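Local coordinates for dual specificity phosphatase-like 15 isoform a (Homo sapiens, PDB 1YZ4), which removes phosphate from phosphotyrosine, phosphoserine and phosphothreonine in proteins, the crystallised chain being the catalytic domain of this dual-specificity phosphatase, at residues A[14-20]-A[86-92]; A[57-61]-A[95-99]; A[107-111]-A[146-150]. The protein carries 1 engineered substitution. One frame throughout, in Å; residues are numbered along the deposited sequence.

Contact 1. Residues A[14-20]-A[86-92]; sequences GLYLGNF and NCLVHSF. Engineered in segment 86-92: S91 (natural residue Cys). With BOG (octyl beta-D-glucopyranoside), chain C; SO4 (sulfate ion), chain D.
F20 and F92 lie one on the other in an offset stack, ring centroids 4.0 Å apart and planes only 7° from parallel. F92 leads away from 14-20 at its CB, but CG stands anti to the backbone N (chi1 -154°), and this swings the ring back over F20. The bound octyl glucoside covers the other face of F92, a partly exposed sandwich of protein and detergent, tied at its base by F20 N to F92 O at 3.3 Å. Behind it the packing tightens. Strands 15-18 and 87-91 run parallel in the central sheet of the phosphatase fold, where 87-91 leads into the phosphate-binding loop, and their backbones are zipped by bonds such as V89 N to Y16 O, 2.8 Å and straight at 171°. On one face L15 CD1 meets V89 CG2 at 4.1 Å, and helix 70-82 packs on both through I77. On the other, L88 CD1 closes to 3.6 Å on G18 N, lying against the backbone where G18 has no side chain. Toward the loop the pairing slackens: S91 N to G18 O is weak at 3.3 Å. The engineered S91 turns from 14-20 and gives its OG to the sulfate.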
loop_
_atom_site.group_PDB
_atom_site.type_symbol
_atom_site.label_atom_id
_atom_site.label_comp_id
_atom_site.label_asym_id
_atom_site.label_seq_id
_atom_site.Cartn_x
_atom_site.Cartn_y
_atom_site.Cartn_z
ATOM N N GLY A 14 -3.314 3.430 10.748
ATOM C CA GLY A 14 -1.917 3.593 10.384
ATOM C C GLY A 14 -1.556 3.303 8.929
ATOM O O GLY A 14 -0.372 3.337 8.578
ATOM N N LEU A 15 -2.545 3.038 8.075
ATOM C CA LEU A 15 -2.271 2.744 6.660
ATOM C C LEU A 15 -3.225 3.456 5.697
ATOM O O LEU A 15 -4.442 3.389 5.861
ATOM C CB LEU A 15 -2.344 1.232 6.423
ATOM C CG LEU A 15 -2.065 0.730 5.009
ATOM C CD1 LEU A 15 -0.692 1.192 4.552
ATOM C CD2 LEU A 15 -2.156 -0.791 4.994
ATOM N N TYR A 16 -2.677 4.124 4.684
ATOM C CA TYR A 16 -3.508 4.846 3.721
ATOM C C TYR A 16 -3.128 4.633 2.260
ATOM O O TYR A 16 -1.989 4.285 1.937
ATOM C CB TYR A 16 -3.474 6.352 3.993
ATOM C CG TYR A 16 -3.995 6.766 5.346
ATOM C CD1 TYR A 16 -3.232 6.577 6.496
ATOM C CD2 TYR A 16 -5.252 7.359 5.479
ATOM C CE1 TYR A 16 -3.701 6.971 7.744
ATOM C CE2 TYR A 16 -5.729 7.756 6.720
ATOM C CZ TYR A 16 -4.944 7.559 7.847
ATOM O OH TYR A 16 -5.392 7.971 9.073
ATOM N N LEU A 17 -4.106 4.869 1.387
ATOM C CA LEU A 17 -3.937 4.750 -0.056
ATOM C C LEU A 17 -4.167 6.120 -0.674
ATOM O O LEU A 17 -5.060 6.854 -0.249
ATOM C CB LEU A 17 -4.946 3.752 -0.633
ATOM C CG LEU A 17 -4.519 2.282 -0.717
ATOM C CD1 LEU A 17 -5.687 1.420 -1.155
ATOM C CD2 LEU A 17 -3.367 2.152 -1.709
ATOM N N GLY A 18 -3.360 6.473 -1.667
ATOM C CA GLY A 18 -3.533 7.770 -2.296
ATOM C C GLY A 18 -2.910 7.905 -3.674
ATOM O O GLY A 18 -2.287 6.979 -4.186
ATOM N N ASN A 19 -3.094 9.078 -4.267
ATOM C CA ASN A 19 -2.570 9.390 -5.586
ATOM C C ASN A 19 -1.478 10.448 -5.428
ATOM O O ASN A 19 -1.206 10.900 -4.311
ATOM C CB ASN A 19 -3.688 9.939 -6.463
ATOM C CG ASN A 19 -4.416 11.094 -5.803
ATOM O OD1 ASN A 19 -3.790 12.036 -5.301
ATOM N ND2 ASN A 19 -5.743 11.028 -5.795
ATOM N N PHE A 20 -0.882 10.856 -6.546
ATOM C CA PHE A 20 0.197 11.845 -6.542
ATOM C C PHE A 20 -0.184 13.173 -5.887
ATOM O O PHE A 20 0.672 13.875 -5.345
ATOM C CB PHE A 20 0.692 12.083 -7.970
ATOM C CG PHE A 20 -0.156 13.036 -8.766
ATOM C CD1 PHE A 20 0.251 14.355 -8.958
ATOM C CD2 PHE A 20 -1.354 12.617 -9.334
ATOM C CE1 PHE A 20 -0.521 15.238 -9.704
ATOM C CE2 PHE A 20 -2.134 13.494 -10.082
ATOM C CZ PHE A 20 -1.718 14.804 -10.269
ATOM N N ASN A 86 2.449 6.222 10.661
ATOM C CA ASN A 86 1.344 6.150 9.714
ATOM C C ASN A 86 1.920 6.106 8.309
ATOM O O ASN A 86 2.696 6.983 7.917
ATOM C CB ASN A 86 0.411 7.352 9.854
ATOM C CG ASN A 86 -0.349 7.345 11.157
ATOM O OD1 ASN A 86 0.166 7.767 12.189
ATOM N ND2 ASN A 86 -1.579 6.851 11.119
ATOM N N CYS A 87 1.538 5.087 7.549
ATOM C CA CYS A 87 2.066 4.944 6.206
ATOM C C CYS A 87 1.081 5.187 5.080
ATOM O O CYS A 87 -0.022 4.638 5.068
ATOM C CB CYS A 87 2.694 3.557 6.024
ATOM S SG CYS A 87 3.495 3.324 4.406
ATOM N N LEU A 88 1.500 6.024 4.136
ATOM C CA LEU A 88 0.694 6.320 2.960
ATOM C C LEU A 88 1.356 5.671 1.750
ATOM O O LEU A 88 2.502 5.977 1.429
ATOM C CB LEU A 88 0.598 7.832 2.707
ATOM C CG LEU A 88 0.329 8.219 1.239
ATOM C CD1 LEU A 88 -1.088 7.815 0.842
ATOM C CD2 LEU A 88 0.513 9.716 1.042
ATOM N N VAL A 89 0.650 4.764 1.091
ATOM C CA VAL A 89 1.198 4.148 -0.110
ATOM C C VAL A 89 0.472 4.819 -1.280
ATOM O O VAL A 89 -0.761 4.889 -1.294
ATOM C CB VAL A 89 0.942 2.621 -0.152
ATOM C CG1 VAL A 89 1.658 2.013 -1.355
ATOM C CG2 VAL A 89 1.421 1.968 1.145
ATOM N N HIS A 90 1.228 5.320 -2.253
ATOM C CA HIS A 90 0.606 5.986 -3.390
ATOM C C HIS A 90 1.246 5.709 -4.747
ATOM O O HIS A 90 2.420 5.338 -4.849
ATOM C CB HIS A 90 0.596 7.497 -3.150
ATOM C CG HIS A 90 1.943 8.132 -3.280
ATOM N ND1 HIS A 90 2.486 8.481 -4.498
ATOM C CD2 HIS A 90 2.869 8.460 -2.348
ATOM C CE1 HIS A 90 3.687 9.001 -4.311
ATOM N NE2 HIS A 90 3.943 8.999 -3.015
ATOM N N SER A 91 0.434 5.892 -5.783
ATOM C CA SER A 91 0.837 5.743 -7.178
ATOM C C SER A 91 0.076 6.867 -7.874
ATOM O O SER A 91 -0.937 7.343 -7.349
ATOM C CB SER A 91 0.464 4.361 -7.730
ATOM O OG SER A 91 -0.720 3.858 -7.137
ATOM N N PHE A 92 0.555 7.291 -9.040
ATOM C CA PHE A 92 -0.047 8.426 -9.744
ATOM C C PHE A 92 -1.565 8.588 -9.774
ATOM O O PHE A 92 -2.084 9.598 -9.298
ATOM C CB PHE A 92 0.470 8.521 -11.183
ATOM C CG PHE A 92 0.422 9.922 -11.736
ATOM C CD1 PHE A 92 1.348 10.878 -11.320
ATOM C CD2 PHE A 92 -0.573 10.304 -12.627
ATOM C CE1 PHE A 92 1.282 12.199 -11.783
ATOM C CE2 PHE A 92 -0.647 11.620 -13.092
ATOM C CZ PHE A 92 0.283 12.567 -12.667
HETATM C C1 BOG C . 1.415 9.869 -16.096
HETATM O O1 BOG C . 1.006 10.571 -17.275
HETATM C C2 BOG C . 0.752 8.462 -16.079
HETATM O O2 BOG C . -0.658 8.589 -16.073
HETATM C C3 BOG C . 1.205 7.703 -14.829
HETATM O O3 BOG C . 0.626 6.413 -14.811
HETATM C C4 BOG C . 2.723 7.582 -14.868
HETATM O O4 BOG C . 3.164 6.883 -13.720
HETATM C C5 BOG C . 3.361 8.999 -14.906
HETATM O O5 BOG C . 2.865 9.706 -16.072
HETATM C C6 BOG C . 4.884 8.896 -14.987
HETATM O O6 BOG C . 5.466 10.179 -15.149
HETATM C "C1'" BOG C . 1.198 11.993 -17.244
HETATM C "C2'" BOG C . -0.078 12.590 -17.798
HETATM C "C3'" BOG C . -1.127 12.614 -16.706
HETATM C "C4'" BOG C . -2.463 13.168 -17.166
HETATM C "C5'" BOG C . -3.488 13.180 -16.026
HETATM C "C6'" BOG C . -3.557 11.862 -15.265
HETATM C "C7'" BOG C . -4.569 11.941 -14.153
HETATM C "C8'" BOG C . -4.628 10.639 -13.399
HETATM S S SO4 D . -1.774 3.989 -10.439
HETATM O O1 SO4 D . -1.187 5.117 -11.150
HETATM O O2 SO4 D . -0.803 2.904 -10.350
HETATM O O3 SO4 D . -2.170 4.394 -9.107
HETATM O O4 SO4 D . -2.963 3.502 -11.123
#

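Contact 2. Residues A[57-61]-A[95-99]; sequences PVADT and ISRST. With BOG (octyl beta-D-glucopyranoside), chain C; SO4 (sulfate ion), chain D.
One carbonyl of the 57-61 loop, a sulfate and a detergent sugar all share the guanidinium of R97. NH1 reaches V58 O at 2.8 Å, arriving in the carbonyl plane on a lone pair, although the N-H...O angle is a bent 145°. NE donates to sulfate O2 at 2.7 Å and NH2 to O1 at 2.9 Å, a two-pronged grip that fixes the rotation of the group. O4 of the octyl glucoside sits at the edge, 3.1 Å from NH2. A bend at chi3 (-59°) brings the planar end round beside the anion, and D60 CB lies over one face of the guanidinium, 3.7 Å from NE. Residues 95-97 belong to the P-loop of the protein tyrosine phosphatases, the arginine that closes its signature sequence standing at the start of helix 97-110. The sulfate occupies the place expected for a substrate phosphate, and backbone N-H groups point into it as well: R97 N also binds O2, S96 N binds O4 at 3.0 Å and I95 N binds O3. Beside the anion, the D60 carboxylate lies next to S96 OG, modelled too tightly for the detail to be trusted, while N131 donates to OD1. F134 of helix 132-143 packs against both D60 and R97. In relatives of this family an aspartate in the loop corresponding to 57-61 serves as general acid, a role D60 would be consistent with.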
loop_
_atom_site.group_PDB
_atom_site.type_symbol
_atom_site.label_atom_id
_atom_site.label_comp_id
_atom_site.label_asym_id
_atom_site.label_seq_id
_atom_site.Cartn_x
_atom_site.Cartn_y
_atom_site.Cartn_z
ATOM N N PRO A 57 10.288 2.203 -8.095
ATOM C CA PRO A 57 10.229 2.637 -9.496
ATOM C C PRO A 57 9.560 1.628 -10.410
ATOM O O PRO A 57 10.233 0.913 -11.146
ATOM C CB PRO A 57 11.697 2.830 -9.843
ATOM C CG PRO A 57 12.323 1.657 -9.132
ATOM C CD PRO A 57 11.625 1.667 -7.774
ATOM N N VAL A 58 8.236 1.592 -10.381
ATOM C CA VAL A 58 7.491 0.644 -11.193
ATOM C C VAL A 58 6.350 1.313 -11.950
ATOM O O VAL A 58 5.633 2.150 -11.403
ATOM C CB VAL A 58 6.923 -0.484 -10.301
ATOM C CG1 VAL A 58 5.887 -1.288 -11.050
ATOM C CG2 VAL A 58 8.052 -1.383 -9.836
ATOM N N ALA A 59 6.193 0.931 -13.211
ATOM C CA ALA A 59 5.139 1.475 -14.055
ATOM C C ALA A 59 3.865 0.639 -13.907
ATOM O O ALA A 59 3.910 -0.494 -13.425
ATOM C CB ALA A 59 5.599 1.484 -15.518
ATOM N N ASP A 60 2.727 1.193 -14.313
ATOM C CA ASP A 60 1.481 0.449 -14.222
ATOM C C ASP A 60 1.167 -0.329 -15.496
ATOM O O ASP A 60 0.424 0.149 -16.354
ATOM C CB ASP A 60 0.304 1.376 -13.895
ATOM C CG ASP A 60 -0.988 0.604 -13.680
ATOM O OD1 ASP A 60 -0.875 -0.555 -13.222
ATOM O OD2 ASP A 60 -2.095 1.136 -13.950
ATOM N N THR A 61 1.759 -1.516 -15.625
ATOM C CA THR A 61 1.516 -2.391 -16.771
ATOM C C THR A 61 1.448 -3.800 -16.206
ATOM O O THR A 61 2.194 -4.148 -15.288
ATOM C CB THR A 61 2.636 -2.320 -17.836
ATOM O OG1 THR A 61 3.633 -3.309 -17.560
ATOM C CG2 THR A 61 3.283 -0.946 -17.841
ATOM N N ILE A 95 -5.000 4.201 -8.515
ATOM C CA ILE A 95 -5.861 3.107 -8.948
ATOM C C ILE A 95 -5.340 1.684 -8.781
ATOM O O ILE A 95 -5.927 0.897 -8.028
ATOM C CB ILE A 95 -6.276 3.256 -10.439
ATOM C CG1 ILE A 95 -7.015 4.581 -10.656
ATOM C CG2 ILE A 95 -7.159 2.065 -10.853
ATOM C CD1 ILE A 95 -7.474 4.815 -12.092
ATOM N N SER A 96 -4.256 1.339 -9.475
ATOM C CA SER A 96 -3.777 -0.037 -9.407
ATOM C C SER A 96 -2.483 -0.378 -8.671
ATOM O O SER A 96 -2.473 -1.340 -7.909
ATOM C CB SER A 96 -3.717 -0.626 -10.819
ATOM O OG SER A 96 -2.584 -0.170 -11.513
ATOM N N ARG A 97 -1.407 0.382 -8.887
ATOM C CA ARG A 97 -0.121 0.104 -8.232
ATOM C C ARG A 97 -0.109 0.156 -6.696
ATOM O O ARG A 97 0.327 -0.796 -6.041
ATOM C CB ARG A 97 0.967 1.040 -8.773
ATOM C CG ARG A 97 1.508 0.637 -10.141
ATOM C CD ARG A 97 2.444 1.687 -10.723
ATOM N NE ARG A 97 1.805 2.992 -10.886
ATOM C CZ ARG A 97 2.344 4.012 -11.556
ATOM N NH1 ARG A 97 3.531 3.884 -12.131
ATOM N NH2 ARG A 97 1.700 5.164 -11.659
ATOM N N SER A 98 -0.566 1.262 -6.120
ATOM C CA SER A 98 -0.586 1.390 -4.666
ATOM C C SER A 98 -1.566 0.380 -4.073
ATOM O O SER A 98 -1.347 -0.175 -2.990
ATOM C CB SER A 98 -1.005 2.811 -4.266
ATOM O OG SER A 98 -2.297 3.132 -4.766
ATOM N N THR A 99 -2.647 0.144 -4.803
ATOM C CA THR A 99 -3.687 -0.783 -4.378
ATOM C C THR A 99 -3.143 -2.200 -4.253
ATOM O O THR A 99 -3.457 -2.920 -3.306
ATOM C CB THR A 99 -4.854 -0.764 -5.381
ATOM O OG1 THR A 99 -5.302 0.588 -5.551
ATOM C CG2 THR A 99 -6.004 -1.609 -4.886
HETATM C C1 BOG C . 1.415 9.869 -16.096
HETATM O O1 BOG C . 1.006 10.571 -17.275
HETATM C C2 BOG C . 0.752 8.462 -16.079
HETATM O O2 BOG C . -0.658 8.589 -16.073
HETATM C C3 BOG C . 1.205 7.703 -14.829
HETATM O O3 BOG C . 0.626 6.413 -14.811
HETATM C C4 BOG C . 2.723 7.582 -14.868
HETATM O O4 BOG C . 3.164 6.883 -13.720
HETATM C C5 BOG C . 3.361 8.999 -14.906
HETATM O O5 BOG C . 2.865 9.706 -16.072
HETATM C C6 BOG C . 4.884 8.896 -14.987
HETATM O O6 BOG C . 5.466 10.179 -15.149
HETATM C "C1'" BOG C . 1.198 11.993 -17.244
HETATM C "C2'" BOG C . -0.078 12.590 -17.798
HETATM C "C3'" BOG C . -1.127 12.614 -16.706
HETATM C "C4'" BOG C . -2.463 13.168 -17.166
HETATM C "C5'" BOG C . -3.488 13.180 -16.026
HETATM C "C6'" BOG C . -3.557 11.862 -15.265
HETATM C "C7'" BOG C . -4.569 11.941 -14.153
HETATM C "C8'" BOG C . -4.628 10.639 -13.399
HETATM S S SO4 D . -1.774 3.989 -10.439
HETATM O O1 SO4 D . -1.187 5.117 -11.150
HETATM O O2 SO4 D . -0.803 2.904 -10.350
HETATM O O3 SO4 D . -2.170 4.394 -9.107
HETATM O O4 SO4 D . -2.963 3.502 -11.123
#

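Contact 3. Residues A[107-111]-A[146-150]; sequences MTVTG and SQKLR
R150 lays its side chain along the C-terminal end of helix 97-110, where that helix meets helix 145-157 in the helical layer of the phosphatase domain. CB starts 3.3 Å from T108 O. CG, set anti to the backbone N (chi1 -157°), comes nearer still to the same oxygen, and CD then draws off to 3.7 Å. NE passes T108 O as well, but at an angle too poor for a hydrogen bond. Bends at chi2 and chi3 carry the guanidinium on round the last turn, so that V109 O lies over one of its faces, 3.9 Å from NH1. NH2 is the tip, 3.3 Å from T110 O. The positive group is thus laid against the carbonyls that close a helix, where the negative end of the helix dipole would probably favour it. G111, the first residue to leave the helix, has positive phi, and NH2 lies close against its backbone N.

The backbones come closest one turn back from R150, with T108 and S146 only 4.8 Å apart between CA atoms. At this spacing S146 puts OG beside T108 CA. L149, on the side facing helix 97-110, makes a light apolar contact through CD1 with T108 CG2, and F141 of helix 132-143 and I74 of helix 70-82 pack against both of these residues. Two waters bridge polar groups in the seam. One water lies 2.7 Å from S146 OG and donates weakly to M107 O; the second, also weakly bonded to S146 OG, donates to T108 O at 3.0 Å.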
loop_
_atom_site.group_PDB
_atom_site.type_symbol
_atom_site.label_atom_id
_atom_site.label_comp_id
_atom_site.label_asym_id
_atom_site.label_seq_id
_atom_site.Cartn_x
_atom_site.Cartn_y
_atom_site.Cartn_z
ATOM N N MET A 107 -3.467 -8.913 3.031
ATOM C CA MET A 107 -3.612 -10.354 2.881
ATOM C C MET A 107 -2.750 -11.059 3.926
ATOM O O MET A 107 -3.221 -11.968 4.609
ATOM C CB MET A 107 -3.180 -10.803 1.481
ATOM C CG MET A 107 -4.197 -10.527 0.388
ATOM S SD MET A 107 -3.505 -10.713 -1.270
ATOM C CE MET A 107 -3.409 -12.487 -1.396
ATOM N N THR A 108 -1.496 -10.627 4.068
ATOM C CA THR A 108 -0.607 -11.271 5.026
ATOM C C THR A 108 -1.002 -11.075 6.490
ATOM O O THR A 108 -0.911 -12.024 7.273
ATOM C CB THR A 108 0.888 -10.846 4.852
ATOM O OG1 THR A 108 1.262 -9.944 5.897
ATOM C CG2 THR A 108 1.123 -10.197 3.509
ATOM N N VAL A 109 -1.450 -9.878 6.871
ATOM C CA VAL A 109 -1.833 -9.661 8.270
ATOM C C VAL A 109 -3.205 -10.217 8.643
ATOM O O VAL A 109 -3.498 -10.376 9.822
ATOM C CB VAL A 109 -1.788 -8.158 8.688
ATOM C CG1 VAL A 109 -0.382 -7.626 8.541
ATOM C CG2 VAL A 109 -2.775 -7.345 7.872
ATOM N N THR A 110 -4.040 -10.512 7.649
ATOM C CA THR A 110 -5.372 -11.065 7.916
ATOM C C THR A 110 -5.485 -12.539 7.513
ATOM O O THR A 110 -6.350 -13.267 8.007
ATOM C CB THR A 110 -6.473 -10.297 7.159
ATOM O OG1 THR A 110 -6.316 -10.510 5.756
ATOM C CG2 THR A 110 -6.398 -8.807 7.455
ATOM N N GLY A 111 -4.618 -12.971 6.606
ATOM C CA GLY A 111 -4.656 -14.350 6.148
ATOM C C GLY A 111 -5.761 -14.584 5.135
ATOM O O GLY A 111 -6.009 -15.723 4.733
ATOM N N SER A 146 2.266 -15.174 1.239
ATOM C CA SER A 146 1.440 -14.571 2.276
ATOM C C SER A 146 1.645 -15.107 3.703
ATOM O O SER A 146 2.124 -14.384 4.583
ATOM C CB SER A 146 -0.035 -14.683 1.870
ATOM O OG SER A 146 -0.853 -13.881 2.700
ATOM N N GLN A 147 1.274 -16.364 3.931
ATOM C CA GLN A 147 1.400 -16.993 5.243
ATOM C C GLN A 147 2.829 -16.984 5.820
ATOM O O GLN A 147 3.031 -16.733 7.019
ATOM C CB GLN A 147 0.900 -18.438 5.157
ATOM C CG GLN A 147 -0.552 -18.578 4.716
ATOM C CD GLN A 147 -0.854 -19.947 4.108
ATOM O OE1 GLN A 147 -0.407 -20.260 3.002
ATOM N NE2 GLN A 147 -1.609 -20.767 4.834
ATOM N N LYS A 148 3.812 -17.278 4.974
ATOM C CA LYS A 148 5.208 -17.312 5.409
ATOM C C LYS A 148 5.609 -15.931 5.906
ATOM O O LYS A 148 6.272 -15.786 6.940
ATOM C CB LYS A 148 6.125 -17.738 4.255
ATOM C CG LYS A 148 7.592 -17.859 4.652
ATOM C CD LYS A 148 8.517 -18.138 3.464
ATOM C CE LYS A 148 9.979 -18.256 3.923
ATOM N NZ LYS A 148 10.940 -18.532 2.807
ATOM N N LEU A 149 5.190 -14.910 5.170
ATOM C CA LEU A 149 5.512 -13.553 5.551
ATOM C C LEU A 149 4.878 -13.189 6.892
ATOM O O LEU A 149 5.523 -12.546 7.718
ATOM C CB LEU A 149 5.051 -12.576 4.474
ATOM C CG LEU A 149 6.108 -11.540 4.091
ATOM C CD1 LEU A 149 5.514 -10.587 3.054
ATOM C CD2 LEU A 149 6.584 -10.782 5.333
ATOM N N ARG A 150 3.629 -13.602 7.120
ATOM C CA ARG A 150 2.981 -13.277 8.388
ATOM C C ARG A 150 3.821 -13.795 9.558
ATOM O O ARG A 150 4.068 -13.071 10.528
ATOM C CB ARG A 150 1.566 -13.866 8.486
ATOM C CG ARG A 150 0.710 -13.093 9.487
ATOM C CD ARG A 150 -0.239 -13.943 10.318
ATOM N NE ARG A 150 -1.463 -14.329 9.625
ATOM C CZ ARG A 150 -2.678 -14.279 10.174
ATOM N NH1 ARG A 150 -2.835 -13.852 11.422
ATOM N NH2 ARG A 150 -3.739 -14.676 9.483
HETATM O O HOH W 1 -3.521 -14.249 2.371
HETATM O O HOH W 2 -1.090 -14.735 6.002
#

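Contacts 1 and 2 meet at the sulfate site: strand 87-91 ends at S91, which stands in place of the predicted phosphocysteine, and the loop after it runs through 95-99 into helix 97-110. Their centres are 12 Å apart, and they join where S91 OG lies 2.8 Å from S98 N, probably hydrogen-bonded, and where S91 CB packs on R97 CB at 3.5 Å. Sulfate and octyl glucoside each touch both contacts, and A93 N adds a further bond to the sulfate. Contact 3 uses the other end of helix 97-110; its centre is about 20 Å from that of contact 1 and 21 Å from that of contact 2, away from the active site.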